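Local coordinates for protein glucosidase (PDB 5Z3K) that probably hydrolyses O-glycosidic bonds as a beta-glucosidase of glycoside hydrolase family 39, from a deep-sea bacterium, at residues V219-L224 and T256-L261. Numbering follows the deposited sequence.
Sequences VPLDFL and TDTELL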
loop_
_atom_site.group_PDB
_atom_site.type_symbol
_atom_site.label_atom_id
_atom_site.label_comp_id
_atom_site.label_asym_id
_atom_site.label_seq_id
_atom_site.Cartn_x
_atom_site.Cartn_y
_atom_site.Cartn_z
ATOM N N VAL A 219 -9.684 13.606 20.574
ATOM C CA VAL A 219 -10.306 13.110 19.344
ATOM C C VAL A 219 -9.748 11.722 19.033
ATOM O O VAL A 219 -8.531 11.512 19.150
ATOM C CB VAL A 219 -10.069 14.086 18.178
ATOM C CG1 VAL A 219 -10.762 13.596 16.897
ATOM C CG2 VAL A 219 -10.554 15.497 18.552
ATOM N N PRO A 220 -10.579 10.747 18.657
ATOM C CA PRO A 220 -10.043 9.415 18.327
ATOM C C PRO A 220 -9.064 9.486 17.167
ATOM O O PRO A 220 -9.271 10.222 16.203
ATOM C CB PRO A 220 -11.289 8.607 17.951
ATOM C CG PRO A 220 -12.443 9.364 18.510
ATOM C CD PRO A 220 -12.042 10.807 18.517
ATOM N N LEU A 221 -7.990 8.698 17.265
ATOM C CA LEU A 221 -6.976 8.580 16.209
ATOM C C LEU A 221 -6.510 7.127 16.237
ATOM O O LEU A 221 -5.548 6.784 16.932
ATOM C CB LEU A 221 -5.818 9.552 16.408
ATOM C CG LEU A 221 -4.719 9.583 15.340
ATOM C CD1 LEU A 221 -5.139 10.403 14.112
ATOM C CD2 LEU A 221 -3.396 10.099 15.922
ATOM N N ASP A 222 -7.223 6.273 15.505
ATOM C CA ASP A 222 -6.873 4.856 15.474
ATOM C C ASP A 222 -5.617 4.604 14.647
ATOM O O ASP A 222 -4.875 3.648 14.915
ATOM C CB ASP A 222 -8.063 4.054 14.949
ATOM C CG ASP A 222 -9.285 4.178 15.848
ATOM O OD1 ASP A 222 -9.160 3.905 17.054
ATOM O OD2 ASP A 222 -10.367 4.560 15.366
ATOM N N PHE A 223 -5.345 5.452 13.657
ATOM C CA PHE A 223 -4.131 5.314 12.872
ATOM C C PHE A 223 -3.663 6.687 12.425
ATOM O O PHE A 223 -4.467 7.592 12.204
ATOM C CB PHE A 223 -4.322 4.387 11.654
ATOM C CG PHE A 223 -5.386 4.844 10.689
ATOM C CD1 PHE A 223 -5.085 5.737 9.662
ATOM C CD2 PHE A 223 -6.673 4.358 10.784
ATOM C CE1 PHE A 223 -6.072 6.144 8.750
ATOM C CE2 PHE A 223 -7.665 4.762 9.882
ATOM C CZ PHE A 223 -7.360 5.659 8.866
ATOM N N LEU A 224 -2.351 6.841 12.325
ATOM C CA LEU A 224 -1.741 8.025 11.741
ATOM C C LEU A 224 -1.263 7.640 10.348
ATOM O O LEU A 224 -0.436 6.736 10.204
ATOM C CB LEU A 224 -0.585 8.523 12.616
ATOM C CG LEU A 224 0.047 9.913 12.435
ATOM C CD1 LEU A 224 0.919 9.981 11.171
ATOM C CD2 LEU A 224 -0.990 11.035 12.469
ATOM N N THR A 256 0.428 5.686 21.852
ATOM C CA THR A 256 1.191 4.452 21.724
ATOM C C THR A 256 0.376 3.308 21.136
ATOM O O THR A 256 0.965 2.370 20.588
ATOM C CB THR A 256 1.765 4.046 23.082
ATOM O OG1 THR A 256 0.715 3.996 24.053
ATOM C CG2 THR A 256 2.805 5.054 23.529
ATOM N N ASP A 257 -0.954 3.364 21.221
ATOM C CA ASP A 257 -1.809 2.335 20.648
ATOM C C ASP A 257 -2.218 2.631 19.214
ATOM O O ASP A 257 -2.841 1.778 18.576
ATOM C CB ASP A 257 -3.071 2.156 21.492
ATOM C CG ASP A 257 -2.792 1.471 22.815
ATOM O OD1 ASP A 257 -1.849 0.651 22.871
ATOM O OD2 ASP A 257 -3.517 1.752 23.794
ATOM N N THR A 258 -1.885 3.807 18.707
ATOM C CA THR A 258 -2.267 4.208 17.362
ATOM C C THR A 258 -1.381 3.514 16.334
ATOM O O THR A 258 -0.156 3.485 16.479
ATOM C CB THR A 258 -2.148 5.726 17.228
ATOM O OG1 THR A 258 -3.110 6.364 18.087
ATOM C CG2 THR A 258 -2.365 6.163 15.795
ATOM N N GLU A 259 -2.003 2.953 15.295
ATOM C CA GLU A 259 -1.248 2.274 14.252
ATOM C C GLU A 259 -0.655 3.277 13.262
ATOM O O GLU A 259 -1.119 4.417 13.128
ATOM C CB GLU A 259 -2.140 1.275 13.509
ATOM C CG GLU A 259 -2.604 0.110 14.363
ATOM C CD GLU A 259 -3.243 -0.993 13.541
ATOM O OE1 GLU A 259 -3.305 -0.848 12.305
ATOM O OE2 GLU A 259 -3.676 -2.003 14.129
ATOM N N LEU A 260 0.397 2.842 12.564
ATOM C CA LEU A 260 0.982 3.612 11.472
ATOM C C LEU A 260 0.472 3.050 10.148
ATOM O O LEU A 260 0.681 1.872 9.851
ATOM C CB LEU A 260 2.506 3.557 11.510
ATOM C CG LEU A 260 3.198 4.180 12.719
ATOM C CD1 LEU A 260 4.641 4.528 12.357
ATOM C CD2 LEU A 260 2.437 5.406 13.215
ATOM N N LEU A 261 -0.184 3.885 9.353
ATOM C CA LEU A 261 -0.708 3.451 8.062
ATOM C C LEU A 261 0.039 4.173 6.954
ATOM O O LEU A 261 0.007 5.407 6.878
ATOM C CB LEU A 261 -2.212 3.713 7.963
ATOM C CG LEU A 261 -2.975 2.881 6.931
ATOM C CD1 LEU A 261 -4.435 2.771 7.353
ATOM C CD2 LEU A 261 -2.870 3.512 5.555
#
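Phe-223 and Leu-224 pair in parallel with Glu-259 and Leu-260 where two neighbouring strands of the TIM barrel begin. Strands 223-229 and 259-266 are linked by helix 238-252 in a beta-alpha-beta unit, and the contact lies at their N-terminal ends. In a TIM barrel this is the end away from the C-terminal strand ends, where the active site of such enzymes lies.

Three backbone hydrogen bonds set the register. Glu-259 N donates to Asp-222 O at 3.0 Å. Leu-224 N donates to Glu-259 O at 2.8 Å. Leu-261 N donates to Leu-224 O, with an N-H...O angle of 175°. Phe-223 CA adds a CA-H...O contact to Glu-259 O at 3.2 Å.

A side-chain bond extends the pairing before the strands start. Thr-258 OG1 donates to Leu-221 O at 2.7 Å, arriving nearly in line with the carbonyl bond. With chi1 at -66° the hydroxyl stands beside the backbone N and CG2 is anti to it. Thr-258 CG2 packs 3.5 Å from Phe-223 CA. Leu-221 CD2 meets the same methyl, the two side chains crossing at about a right angle.

Asp-222 OD2 accepts from Val-192 N and forms a salt bridge with Lys-184. Glu-259 OE1 pairs with Lys-298, on the next barrel strand.

Apolar groups pack on both faces of the sheet. Leu-224 and Leu-260 point to the helix side and touch Val-250 and Val-246 of helix 238-252, respectively. On the other face, Phe-223 and Leu-261 lie side by side in a CH-pi contact: Leu-261 CD1 sits over the ring face, 4.0 Å from the centroid of the Phe-223 ring and 16° off the ring normal.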